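Local coordinates for protein scytovirin (Scytonema varium, PDB 2QSK) that acts as a sugar-binding lectin with strong antiviral activity, inhibiting HIV-1 fusion and infection, at residues A[4-9]-A[22-27]; A[66-71]-A[84-89]; A[73-78]-A[90-95]; A[17-22]-A[35-40]. One frame throughout, in Å; residues are numbered along the deposited sequence.

Contact 1: A[4-9]-A[22-27]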
loop_
_atom_site.group_PDB
_atom_site.type_symbol
_atom_site.label_atom_id
_atom_site.label_comp_id
_atom_site.label_asym_id
_atom_site.label_seq_id
_atom_site.Cartn_x
_atom_site.Cartn_y
_atom_site.Cartn_z
ATOM N N PRO A 4 -9.601 4.051 0.152
ATOM C CA PRO A 4 -8.231 4.575 0.028
ATOM C C PRO A 4 -7.239 4.080 1.070
ATOM O O PRO A 4 -6.029 4.221 0.853
ATOM C CB PRO A 4 -8.430 6.085 0.131
ATOM C CG PRO A 4 -9.726 6.250 0.876
ATOM C CD PRO A 4 -10.590 5.116 0.399
ATOM N N THR A 5 -7.709 3.529 2.189
ATOM C CA THR A 5 -6.795 2.979 3.192
ATOM C C THR A 5 -6.397 1.535 2.905
ATOM O O THR A 5 -5.601 0.969 3.662
ATOM C CB THR A 5 -7.361 3.050 4.635
ATOM O OG1 THR A 5 -8.401 2.088 4.804
ATOM C CG2 THR A 5 -7.837 4.458 4.993
ATOM N N TYR A 6 -6.929 0.932 1.838
ATOM C CA TYR A 6 -6.484 -0.387 1.395
ATOM C C TYR A 6 -5.263 -0.204 0.491
ATOM O O TYR A 6 -5.320 0.557 -0.476
ATOM C CB TYR A 6 -7.590 -1.094 0.621
ATOM C CG TYR A 6 -7.172 -2.486 0.187
ATOM C CD1 TYR A 6 -6.997 -3.500 1.126
ATOM C CD2 TYR A 6 -6.919 -2.773 -1.154
ATOM C CE1 TYR A 6 -6.586 -4.758 0.751
ATOM C CE2 TYR A 6 -6.543 -4.045 -1.536
ATOM C CZ TYR A 6 -6.360 -5.026 -0.589
ATOM O OH TYR A 6 -5.959 -6.309 -0.927
ATOM N N CYS A 7 -4.156 -0.892 0.807
ATOM C CA CYS A 7 -2.918 -0.743 0.041
ATOM C C CYS A 7 -2.546 -2.048 -0.633
ATOM O O CYS A 7 -2.438 -3.084 0.025
ATOM C CB CYS A 7 -1.766 -0.270 0.911
ATOM S SG CYS A 7 -1.839 1.454 1.421
ATOM N N TRP A 8 -2.319 -1.997 -1.937
ATOM C CA TRP A 8 -1.950 -3.173 -2.717
ATOM C C TRP A 8 -1.076 -2.733 -3.885
ATOM O O TRP A 8 -1.392 -1.756 -4.561
ATOM C CB TRP A 8 -3.213 -3.885 -3.219
ATOM C CG TRP A 8 -2.910 -5.144 -3.953
ATOM C CD1 TRP A 8 -2.778 -5.290 -5.305
ATOM C CD2 TRP A 8 -2.672 -6.438 -3.390
ATOM N NE1 TRP A 8 -2.486 -6.579 -5.619
ATOM C CE2 TRP A 8 -2.405 -7.309 -4.468
ATOM C CE3 TRP A 8 -2.641 -6.945 -2.087
ATOM C CZ2 TRP A 8 -2.122 -8.664 -4.283
ATOM C CZ3 TRP A 8 -2.361 -8.293 -1.908
ATOM C CH2 TRP A 8 -2.101 -9.135 -3.003
ATOM N N ASN A 9 0.014 -3.455 -4.112
ATOM C CA ASN A 9 0.903 -3.204 -5.238
ATOM C C ASN A 9 0.463 -4.014 -6.450
ATOM O O ASN A 9 0.702 -5.212 -6.528
ATOM C CB ASN A 9 2.338 -3.551 -4.858
ATOM C CG ASN A 9 3.320 -3.247 -5.972
ATOM O OD1 ASN A 9 2.952 -2.782 -7.049
ATOM N ND2 ASN A 9 4.601 -3.527 -5.719
ATOM N N ASN A 22 -10.241 -10.213 -8.713
ATOM C CA ASN A 22 -11.061 -9.750 -7.604
ATOM C C ASN A 22 -10.605 -8.370 -7.137
ATOM O O ASN A 22 -9.478 -7.933 -7.416
ATOM C CB ASN A 22 -11.062 -10.781 -6.468
ATOM C CG ASN A 22 -9.700 -11.041 -5.915
ATOM O OD1 ASN A 22 -9.171 -12.155 -6.004
ATOM N ND2 ASN A 22 -9.118 -10.036 -5.329
ATOM N N ASN A 23 -11.502 -7.673 -6.446
ATOM C CA ASN A 23 -11.234 -6.314 -6.012
ATOM C C ASN A 23 -10.043 -6.171 -5.068
ATOM O O ASN A 23 -9.431 -5.111 -5.010
ATOM C CB ASN A 23 -12.479 -5.718 -5.341
ATOM C CG ASN A 23 -13.666 -5.583 -6.290
ATOM O OD1 ASN A 23 -13.509 -5.533 -7.511
ATOM N ND2 ASN A 23 -14.864 -5.479 -5.721
ATOM N N LYS A 24 -9.718 -7.234 -4.331
ATOM C CA LYS A 24 -8.593 -7.246 -3.390
ATOM C C LYS A 24 -7.245 -7.133 -4.099
ATOM O O LYS A 24 -6.231 -6.856 -3.469
ATOM C CB LYS A 24 -8.600 -8.520 -2.534
ATOM C CG LYS A 24 -8.976 -8.328 -1.078
ATOM C CD LYS A 24 -8.981 -9.678 -0.372
ATOM C CE LYS A 24 -9.105 -9.556 1.126
ATOM N NZ LYS A 24 -7.878 -9.005 1.735
ATOM N N GLN A 25 -7.211 -7.348 -5.418
ATOM C CA GLN A 25 -5.972 -7.228 -6.190
ATOM C C GLN A 25 -5.803 -5.826 -6.780
ATOM O O GLN A 25 -4.910 -5.596 -7.603
ATOM C CB GLN A 25 -5.957 -8.276 -7.307
ATOM C CG GLN A 25 -5.900 -9.687 -6.753
ATOM C CD GLN A 25 -6.215 -10.694 -7.814
ATOM O OE1 GLN A 25 -7.218 -10.563 -8.517
ATOM N NE2 GLN A 25 -5.337 -11.681 -7.981
ATOM N N CYS A 26 -6.651 -4.885 -6.349
ATOM C CA CYS A 26 -6.586 -3.527 -6.855
ATOM C C CYS A 26 -6.340 -2.563 -5.691
ATOM O O CYS A 26 -6.884 -2.719 -4.592
ATOM C CB CYS A 26 -7.865 -3.175 -7.620
ATOM S SG CYS A 26 -8.171 -4.287 -9.021
ATOM N N ASP A 27 -5.475 -1.590 -5.929
ATOM C CA ASP A 27 -5.059 -0.656 -4.874
ATOM C C ASP A 27 -6.183 0.297 -4.475
ATOM O O ASP A 27 -6.950 0.787 -5.314
ATOM C CB ASP A 27 -3.872 0.157 -5.389
ATOM C CG ASP A 27 -3.145 0.942 -4.305
ATOM O OD1 ASP A 27 -3.214 0.583 -3.112
ATOM O OD2 ASP A 27 -2.473 1.934 -4.682
HETATM O O HOH W 1 -5.582 -8.583 0.441
#
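Tyr-6 and Trp-8 of 4-9 close in on the backbone of 22-27 in two different ways: the tyrosine comes edge-on, the indole lies flat. With CG anti to the backbone N (chi1 -178°), the Tyr-6 ring extends far enough for its OH to donate to Lys-24 O at 2.6 Å, the hydroxyl oxygen lying in the carbonyl plane on a lone pair. Further along the same ring edge, CE2 sits 3.3 Å from Cys-26 O, again close to the ring plane. The Trp-8 indole takes Lys-24 O and Gln-25 CA on one face; Gln-25 CA makes a CH-pi contact 3.9 Å from the centroid of the Trp-8 five-membered ring. Lys-24 O is thus bonded to the phenol while resting against the indole. This backbone belongs to a short 3-10 turn, 23-25, in the disulfide-rich first half, where Cys-26 pairs with Cys-38, while Cys-7 is tied to Cys-55 of the second half. Trp-8 NE1 reaches Asn-13. At the other end of the contact, Asp-27 OD1 accepts Trp-8 N at 3.0 Å, the donor standing 44° out of the carboxylate plane. Its second oxygen, OD2, forms a salt bridge with Arg-43 and binds a glycerol. In one of the two conformers of Lys-24, NZ donates to a water that in turn donates to Tyr-6 OH at 2.7 Å, and NZ also bonds Ala-94 O.

Contact 2: A[66-71]-A[84-89]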
loop_
_atom_site.group_PDB
_atom_site.type_symbol
_atom_site.label_atom_id
_atom_site.label_comp_id
_atom_site.label_asym_id
_atom_site.label_seq_id
_atom_site.Cartn_x
_atom_site.Cartn_y
_atom_site.Cartn_z
ATOM N N ASN A 66 11.938 -3.603 7.069
ATOM C CA ASN A 66 11.352 -2.952 8.245
ATOM C C ASN A 66 12.337 -2.053 9.006
ATOM O O ASN A 66 12.047 -1.658 10.135
ATOM C CB ASN A 66 10.689 -3.989 9.175
ATOM C CG ASN A 66 9.868 -5.006 8.414
ATOM O OD1 ASN A 66 10.282 -6.157 8.251
ATOM N ND2 ASN A 66 8.720 -4.574 7.888
ATOM N N ARG A 67 13.467 -1.692 8.393
ATOM C CA ARG A 67 14.431 -0.767 8.977
ATOM C C ARG A 67 14.240 0.611 8.386
ATOM O O ARG A 67 13.898 0.748 7.207
ATOM C CB ARG A 67 15.881 -1.222 8.732
ATOM C CG ARG A 67 16.209 -2.608 9.240
ATOM C CD ARG A 67 15.836 -2.830 10.694
ATOM N NE ARG A 67 16.448 -1.881 11.613
ATOM C CZ ARG A 67 17.611 -2.038 12.241
ATOM N NH1 ARG A 67 18.389 -3.082 11.985
ATOM N NH2 ARG A 67 18.032 -1.103 13.079
ATOM N N CYS A 68 14.519 1.645 9.157
ATOM C CA CYS A 68 14.243 3.010 8.713
ATOM C C CYS A 68 15.174 4.015 9.375
ATOM O O CYS A 68 15.669 3.805 10.496
ATOM C CB CYS A 68 12.803 3.391 9.074
ATOM S SG CYS A 68 12.431 3.184 10.851
ATOM N N SER A 69 15.361 5.117 8.661
ATOM C CA SER A 69 15.930 6.320 9.235
ATOM C C SER A 69 14.915 7.466 9.265
ATOM O O SER A 69 15.184 8.483 9.907
ATOM C CB SER A 69 17.236 6.730 8.525
ATOM O OG SER A 69 17.066 6.808 7.122
ATOM N N ASN A 70 13.768 7.323 8.592
ATOM C CA ASN A 70 12.710 8.319 8.687
ATOM C C ASN A 70 11.366 7.633 8.525
ATOM O O ASN A 70 11.268 6.518 8.018
ATOM C CB ASN A 70 12.917 9.439 7.654
ATOM C CG ASN A 70 12.740 8.964 6.229
ATOM O OD1 ASN A 70 11.624 8.644 5.820
ATOM N ND2 ASN A 70 13.826 8.915 5.457
ATOM N N SER A 71 10.317 8.314 8.966
ATOM C CA SER A 71 9.003 7.696 9.012
ATOM C C SER A 71 8.346 7.525 7.629
ATOM O O SER A 71 7.385 6.760 7.498
ATOM C CB SER A 71 8.102 8.449 9.996
ATOM O OG SER A 71 8.613 8.338 11.331
ATOM N N GLY A 84 15.636 2.517 14.916
ATOM C CA GLY A 84 15.653 2.388 13.467
ATOM C C GLY A 84 14.807 1.262 12.926
ATOM O O GLY A 84 15.148 0.701 11.865
ATOM N N PHE A 85 13.684 0.956 13.588
ATOM C CA PHE A 85 12.698 0.007 13.088
ATOM C C PHE A 85 11.370 0.730 12.912
ATOM O O PHE A 85 10.966 1.559 13.733
ATOM C CB PHE A 85 12.477 -1.144 14.068
ATOM C CG PHE A 85 13.594 -2.158 14.079
ATOM C CD1 PHE A 85 13.481 -3.309 13.297
ATOM C CD2 PHE A 85 14.696 -2.010 14.898
ATOM C CE1 PHE A 85 14.466 -4.269 13.291
ATOM C CE2 PHE A 85 15.696 -2.993 14.886
ATOM C CZ PHE A 85 15.564 -4.110 14.078
ATOM N N CYS A 86 10.636 0.363 11.869
ATOM C CA CYS A 86 9.269 0.853 11.708
ATOM C C CYS A 86 8.394 0.269 12.818
ATOM O O CYS A 86 8.545 -0.911 13.204
ATOM C CB CYS A 86 8.745 0.460 10.345
ATOM S SG CYS A 86 9.531 1.286 8.989
ATOM N N GLN A 87 7.448 1.067 13.325
ATOM C CA GLN A 87 6.716 0.648 14.504
ATOM C C GLN A 87 5.292 1.216 14.524
ATOM O O GLN A 87 5.005 2.294 13.974
ATOM C CB GLN A 87 7.447 1.033 15.785
ATOM C CG GLN A 87 7.551 2.539 16.000
ATOM C CD GLN A 87 8.100 2.892 17.357
ATOM O OE1 GLN A 87 8.552 2.027 18.114
ATOM N NE2 GLN A 87 8.060 4.190 17.689
ATOM N N GLY A 88 4.424 0.483 15.208
ATOM C CA GLY A 88 3.004 0.806 15.337
ATOM C C GLY A 88 2.175 0.076 14.300
ATOM O O GLY A 88 2.654 -0.831 13.616
ATOM N N THR A 89 0.903 0.430 14.218
ATOM C CA THR A 89 0.019 -0.152 13.226
ATOM C C THR A 89 -0.005 0.735 11.998
ATOM O O THR A 89 -0.008 1.965 12.092
ATOM C CB THR A 89 -1.397 -0.393 13.745
ATOM O OG1 THR A 89 -2.165 -1.017 12.688
ATOM C CG2 THR A 89 -2.099 0.873 14.140
HETATM O O HOH W 2 10.058 -2.941 12.112
#
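Gly-84 offers its carbonyl oxygen to both Arg-67 and Cys-68. Arg-67 NE donates to Gly-84 O at 2.9 Å, almost straight and with the oxygen close to the guanidinium plane; Cys-68 N reaches that oxygen from the opposite face of the carbonyl. Next comes Phe-85, whose ring carries the guanidinium of Arg-67 flat on one face, the planes 1° apart. CZ of Arg-67 lies 3.7 Å from the centroid of the Phe-85 ring, a cation-pi stack. The arginine chain is folded at chi2 and chi3 (-52° and -57°), which curls it back over the ring and lays its CD on the same face, 3.3 Å from Phe-85 CE1. At Cys-86 the backbone takes over: its N donates to Asn-66 O at 3.0 Å, and a water donates to both Asn-66 O and Cys-86 O. Both cysteines are held from elsewhere, Cys-68 by Cys-80 and Cys-86 by Cys-74. The bonds on either side of Arg-67 and Phe-85 make these two a non-hydrogen-bonded antiparallel pair, a single beta bridge that joins a loop to the start of strand 86-87 in a small disulfide-knit domain resembling the hevein-like chitin-binding fold.

Contact 3: A[73-78]-A[90-95]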
loop_
_atom_site.group_PDB
_atom_site.type_symbol
_atom_site.label_atom_id
_atom_site.label_comp_id
_atom_site.label_asym_id
_atom_site.label_seq_id
_atom_site.Cartn_x
_atom_site.Cartn_y
_atom_site.Cartn_z
ATOM N N GLN A 73 9.716 5.925 5.352
ATOM C CA GLN A 73 10.104 4.555 4.999
ATOM C C GLN A 73 9.254 3.511 5.750
ATOM O O GLN A 73 9.565 2.322 5.715
ATOM C CB GLN A 73 11.591 4.333 5.309
ATOM C CG GLN A 73 12.506 5.206 4.498
ATOM C CD GLN A 73 13.909 5.163 5.027
ATOM O OE1 GLN A 73 14.128 5.247 6.243
ATOM N NE2 GLN A 73 14.880 5.071 4.128
ATOM N N CYS A 74 8.174 3.967 6.383
ATOM C CA CYS A 74 7.299 3.074 7.138
ATOM C C CYS A 74 5.881 3.154 6.584
ATOM O O CYS A 74 5.408 4.234 6.166
ATOM C CB CYS A 74 7.325 3.427 8.621
ATOM S SG CYS A 74 8.988 3.300 9.328
ATOM N N ASP A 75 5.232 2.011 6.540
ATOM C CA ASP A 75 3.907 1.895 5.933
ATOM C C ASP A 75 2.837 2.598 6.766
ATOM O O ASP A 75 2.844 2.536 8.007
ATOM C CB ASP A 75 3.580 0.409 5.798
ATOM C CG ASP A 75 2.409 0.109 4.898
ATOM O OD1 ASP A 75 2.015 0.952 4.065
ATOM O OD2 ASP A 75 1.882 -1.032 5.042
ATOM N N GLY A 76 1.880 3.230 6.083
ATOM C CA GLY A 76 0.717 3.791 6.749
ATOM C C GLY A 76 1.081 4.804 7.813
ATOM O O GLY A 76 1.873 5.715 7.588
ATOM N N ALA A 77 0.480 4.608 8.991
ATOM C CA ALA A 77 0.702 5.458 10.151
ATOM C C ALA A 77 1.962 5.062 10.929
ATOM O O ALA A 77 2.297 5.747 11.914
ATOM C CB ALA A 77 -0.519 5.439 11.066
ATOM N N ARG A 78 2.701 4.027 10.516
ATOM C CA ARG A 78 3.891 3.622 11.280
ATOM C C ARG A 78 4.940 4.714 11.251
ATOM O O ARG A 78 5.038 5.528 10.317
ATOM C CB ARG A 78 4.421 2.292 10.729
ATOM C CG ARG A 78 3.517 1.149 11.102
ATOM C CD ARG A 78 3.713 -0.115 10.304
ATOM N NE ARG A 78 5.055 -0.693 10.255
ATOM C CZ ARG A 78 5.504 -1.646 11.068
ATOM N NH1 ARG A 78 4.902 -1.957 12.203
ATOM N NH2 ARG A 78 6.616 -2.278 10.744
ATOM N N ALA A 90 -0.033 0.120 10.818
ATOM C CA ALA A 90 -0.119 0.906 9.580
ATOM C C ALA A 90 -1.505 1.546 9.444
ATOM O O ALA A 90 -1.642 2.614 8.834
ATOM C CB ALA A 90 0.201 0.058 8.370
ATOM N N GLY A 91 -2.529 0.880 9.969
ATOM C CA GLY A 91 -3.883 1.424 9.910
ATOM C C GLY A 91 -4.620 1.146 8.611
ATOM O O GLY A 91 -5.652 1.764 8.362
ATOM N N HIS A 92 -4.126 0.229 7.780
ATOM C CA HIS A 92 -4.767 -0.070 6.507
ATOM C C HIS A 92 -5.973 -0.972 6.689
ATOM O O HIS A 92 -6.052 -1.775 7.613
ATOM C CB HIS A 92 -3.800 -0.749 5.553
ATOM C CG HIS A 92 -2.630 0.104 5.176
ATOM N ND1 HIS A 92 -2.746 1.457 4.925
ATOM C CD2 HIS A 92 -1.329 -0.201 4.983
ATOM C CE1 HIS A 92 -1.565 1.945 4.601
ATOM N NE2 HIS A 92 -0.690 0.959 4.623
ATOM N N ALA A 93 -6.928 -0.843 5.788
ATOM C CA ALA A 93 -8.046 -1.760 5.712
ATOM C C ALA A 93 -7.548 -3.162 5.327
ATOM O O ALA A 93 -6.616 -3.310 4.542
ATOM C CB ALA A 93 -9.036 -1.261 4.671
ATOM N N ALA A 94 -8.204 -4.191 5.854
ATOM C CA ALA A 94 -7.848 -5.588 5.542
ATOM C C ALA A 94 -8.256 -6.029 4.137
ATOM O O ALA A 94 -7.694 -6.973 3.575
ATOM C CB ALA A 94 -8.446 -6.539 6.577
ATOM N N ALA A 95 -9.249 -5.351 3.586
ATOM C CA ALA A 95 -9.748 -5.601 2.241
ATOM C C ALA A 95 -10.277 -4.288 1.684
ATOM O O ALA A 95 -10.462 -3.361 2.502
ATOM C CB ALA A 95 -10.859 -6.636 2.272
ATOM O OXT ALA A 95 -10.499 -4.174 0.462
#
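Different first torsions bring Asp-75 and His-92 together. Asp-75 holds CG anti to its backbone nitrogen (chi1 -166°), while His-92 puts CG beside the nitrogen, anti to the carbonyl carbon (chi1 -63°). The imidazole then presents its NE2 edge to the carboxylate, and NE2 of His-92 donates to OD1 of Asp-75 at 2.8 Å in a nearly straight bond. The oxygen lies in the ring plane, yet the ring approaches from well above the carboxylate plane, and the two planes are turned 52° against each other. On the far side of the imidazole, ND1 bonds to Pro-52 O. Having an acceptor at each nitrogen is consistent with a positively charged histidine, which the nearby carboxylate would stabilise.

Beside this pair the backbones meet directly. Ala-77 N donates to Ala-90 O at 2.9 Å, and the same oxygen comes within 3.4 Å of Gly-76 CA as a weak CA-H...O contact. Gly-76 has no side chain, which lets the Ala-90 carbonyl settle this close. Ala-90 CB packs against Asp-75 O at 3.6 Å, and the Arg-78 chain lies alongside Ala-90, CG 3.7 Å from Ala-90 N; its guanidinium turns away to a salt bridge with Glu-58. Within 73-78, Arg-78 N donates to Asp-75 O, closing a type II' beta turn with Gly-76 in its second position. A His-carboxylate bond and a turn N-H together fasten the C-terminal tail, as it leaves strand 86-87, to a tight turn of the second half of this lectin.

Contact 4: A[17-22]-A[35-40]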
loop_
_atom_site.group_PDB
_atom_site.type_symbol
_atom_site.label_atom_id
_atom_site.label_comp_id
_atom_site.label_asym_id
_atom_site.label_seq_id
_atom_site.Cartn_x
_atom_site.Cartn_y
_atom_site.Cartn_z
ATOM N N PRO A 17 0.928 -6.661 -14.675
ATOM C CA PRO A 17 0.619 -5.462 -13.912
ATOM C C PRO A 17 -0.846 -5.044 -14.114
ATOM O O PRO A 17 -1.358 -5.021 -15.233
ATOM C CB PRO A 17 1.589 -4.424 -14.486
ATOM C CG PRO A 17 2.754 -5.232 -14.993
ATOM C CD PRO A 17 2.110 -6.474 -15.554
ATOM N N ASN A 18 -1.504 -4.711 -13.007
ATOM C CA ASN A 18 -2.848 -4.153 -13.043
ATOM C C ASN A 18 -3.905 -5.153 -13.486
ATOM O O ASN A 18 -5.052 -4.751 -13.718
ATOM C CB ASN A 18 -2.925 -2.886 -13.921
ATOM C CG ASN A 18 -1.792 -1.944 -13.679
ATOM O OD1 ASN A 18 -0.937 -1.746 -14.549
ATOM N ND2 ASN A 18 -1.734 -1.383 -12.468
ATOM N N ARG A 19 -3.578 -6.447 -13.560
ATOM C CA ARG A 19 -4.569 -7.458 -13.895
ATOM C C ARG A 19 -5.198 -8.010 -12.629
ATOM O O ARG A 19 -4.572 -8.057 -11.573
ATOM C CB ARG A 19 -3.939 -8.601 -14.708
ATOM C CG ARG A 19 -3.242 -8.137 -15.977
ATOM C CD ARG A 19 -4.064 -7.221 -16.838
ATOM N NE ARG A 19 -5.309 -7.816 -17.323
ATOM C CZ ARG A 19 -5.461 -8.410 -18.501
ATOM N NH1 ARG A 19 -4.414 -8.654 -19.284
ATOM N NH2 ARG A 19 -6.669 -8.820 -18.878
ATOM N N CYS A 20 -6.433 -8.489 -12.741
ATOM C CA CYS A 20 -7.150 -8.936 -11.555
ATOM C C CYS A 20 -8.258 -9.908 -11.889
ATOM O O CYS A 20 -8.807 -9.891 -12.989
ATOM C CB CYS A 20 -7.738 -7.723 -10.820
ATOM S SG CYS A 20 -8.880 -6.754 -11.864
ATOM N N SER A 21 -8.594 -10.708 -10.876
ATOM C CA SER A 21 -9.879 -11.398 -10.841
ATOM C C SER A 21 -10.771 -10.955 -9.688
ATOM O O SER A 21 -11.952 -11.295 -9.691
ATOM C CB SER A 21 -9.712 -12.913 -10.829
ATOM O OG SER A 21 -8.938 -13.315 -9.721
ATOM N N ASN A 22 -10.241 -10.213 -8.713
ATOM C CA ASN A 22 -11.061 -9.750 -7.604
ATOM C C ASN A 22 -10.605 -8.370 -7.137
ATOM O O ASN A 22 -9.478 -7.933 -7.416
ATOM C CB ASN A 22 -11.062 -10.781 -6.468
ATOM C CG ASN A 22 -9.700 -11.041 -5.915
ATOM O OD1 ASN A 22 -9.171 -12.155 -6.004
ATOM N ND2 ASN A 22 -9.118 -10.036 -5.329
ATOM N N SER A 35 -13.086 -6.925 -17.834
ATOM C CA SER A 35 -11.987 -7.429 -18.675
ATOM C C SER A 35 -10.741 -7.796 -17.893
ATOM O O SER A 35 -9.693 -8.095 -18.491
ATOM C CB SER A 35 -11.650 -6.474 -19.783
ATOM O OG SER A 35 -11.339 -5.263 -19.219
ATOM N N GLY A 36 -10.849 -7.824 -16.571
ATOM C CA GLY A 36 -9.755 -8.296 -15.751
ATOM C C GLY A 36 -8.641 -7.302 -15.565
ATOM O O GLY A 36 -7.474 -7.699 -15.391
ATOM N N PHE A 37 -8.976 -6.013 -15.568
ATOM C CA PHE A 37 -8.048 -4.940 -15.234
ATOM C C PHE A 37 -8.585 -4.172 -14.038
ATOM O O PHE A 37 -9.805 -3.934 -13.917
ATOM C CB PHE A 37 -7.917 -3.946 -16.383
ATOM C CG PHE A 37 -7.084 -4.448 -17.540
ATOM C CD1 PHE A 37 -5.715 -4.190 -17.581
ATOM C CD2 PHE A 37 -7.654 -5.140 -18.591
ATOM C CE1 PHE A 37 -4.938 -4.623 -18.641
ATOM C CE2 PHE A 37 -6.866 -5.577 -19.670
ATOM C CZ PHE A 37 -5.518 -5.308 -19.679
ATOM N N CYS A 38 -7.690 -3.695 -13.192
ATOM C CA CYS A 38 -8.121 -2.781 -12.145
ATOM C C CYS A 38 -8.554 -1.454 -12.746
ATOM O O CYS A 38 -7.992 -0.989 -13.753
ATOM C CB CYS A 38 -6.996 -2.553 -11.160
ATOM S SG CYS A 38 -6.538 -3.999 -10.206
ATOM N N GLN A 39 -9.563 -0.832 -12.136
ATOM C CA GLN A 39 -10.099 0.415 -12.675
ATOM C C GLN A 39 -10.521 1.322 -11.514
ATOM O O GLN A 39 -10.847 0.882 -10.414
ATOM C CB GLN A 39 -11.245 0.206 -13.650
ATOM C CG GLN A 39 -12.529 -0.344 -13.031
ATOM C CD GLN A 39 -13.636 -0.681 -14.051
ATOM O OE1 GLN A 39 -14.410 -1.606 -13.845
ATOM N NE2 GLN A 39 -13.700 0.064 -15.127
ATOM N N GLY A 40 -10.512 2.614 -11.815
ATOM C CA GLY A 40 -10.862 3.653 -10.850
ATOM C C GLY A 40 -9.639 4.377 -10.342
ATOM O O GLY A 40 -8.529 4.224 -10.847
HETATM O O HOH W 3 -5.538 -1.628 -14.803
#
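Gly-36 O is gripped twice by 17-22, from opposite faces of its carbonyl plane. Arg-19 NE donates to Gly-36 O at 2.9 Å, in line and close to the guanidinium plane, and Cys-20 N donates to Gly-36 O at 3.0 Å. Both donors stand well out of the carbonyl plane, NE by 50°, and neither uses a lone-pair direction. A third bond fixes the rotation of the guanidinium: Arg-19 NH2 reaches Ser-35 O at 3.1 Å, bent, but in the plane of that carbonyl. With NE and NH2 both directed at backbone oxygens, the flat group is left to lie on the ring of Phe-37, planes 3° apart. Arg-19 CZ stands 3.6 Å from the centroid of the Phe-37 ring, and CZ of Phe-37 sits beneath the middle of the guanidinium. Turns at chi2 and chi3 of the arginine also bring its CD over the ring, 3.3 Å from Phe-37 CE1.

Beyond the stack, Cys-38 N donates to Asn-18 O at 2.9 Å. A water donating to Cys-38 O at 2.7 Å adds only a weak bond to Asn-18 O. The Asn-18 amide turns elsewhere, ND2 bonding Glu-10 and a glycerol, probably from the crystallisation liquor. Cys-20 is tied to Cys-32 and Cys-38 to Cys-26. The Cys-38 N and Cys-20 N bonds flank Arg-19 and Phe-37 and make them a non-hydrogen-bonded antiparallel pair, one beta bridge with a cation-pi stack between its two side chains, leading into the two-stranded hairpin of 31-32 and 38-39 that, with its disulfides, recalls hevein-like chitin-binding domains.

Overall arrangement
Contacts 2 and 4 are counterparts in the two halves of an internally repeated sequence, their centres about 31 Å apart on opposite sides of the chain's centre. Each is laced to a neighbour: contact 4 to contact 1 by the Cys-26 to Cys-38 disulfide, with centres about 10 Å apart, and contact 2 to contact 3 by Cys-74 to Cys-86, about 12 Å apart. Contacts 1 and 3 meet where the halves adjoin, centres about 12 Å apart: the tail 90-95 leaves the second half and reaches the first, where Ala-93 N probably bonds Thr-5 O. Asp-27 and Asp-75 hold equivalent positions. Glycerol molecules beside Asp-27 and Asn-18, probably from the crystallisation liquor, touch contacts 1 and 4.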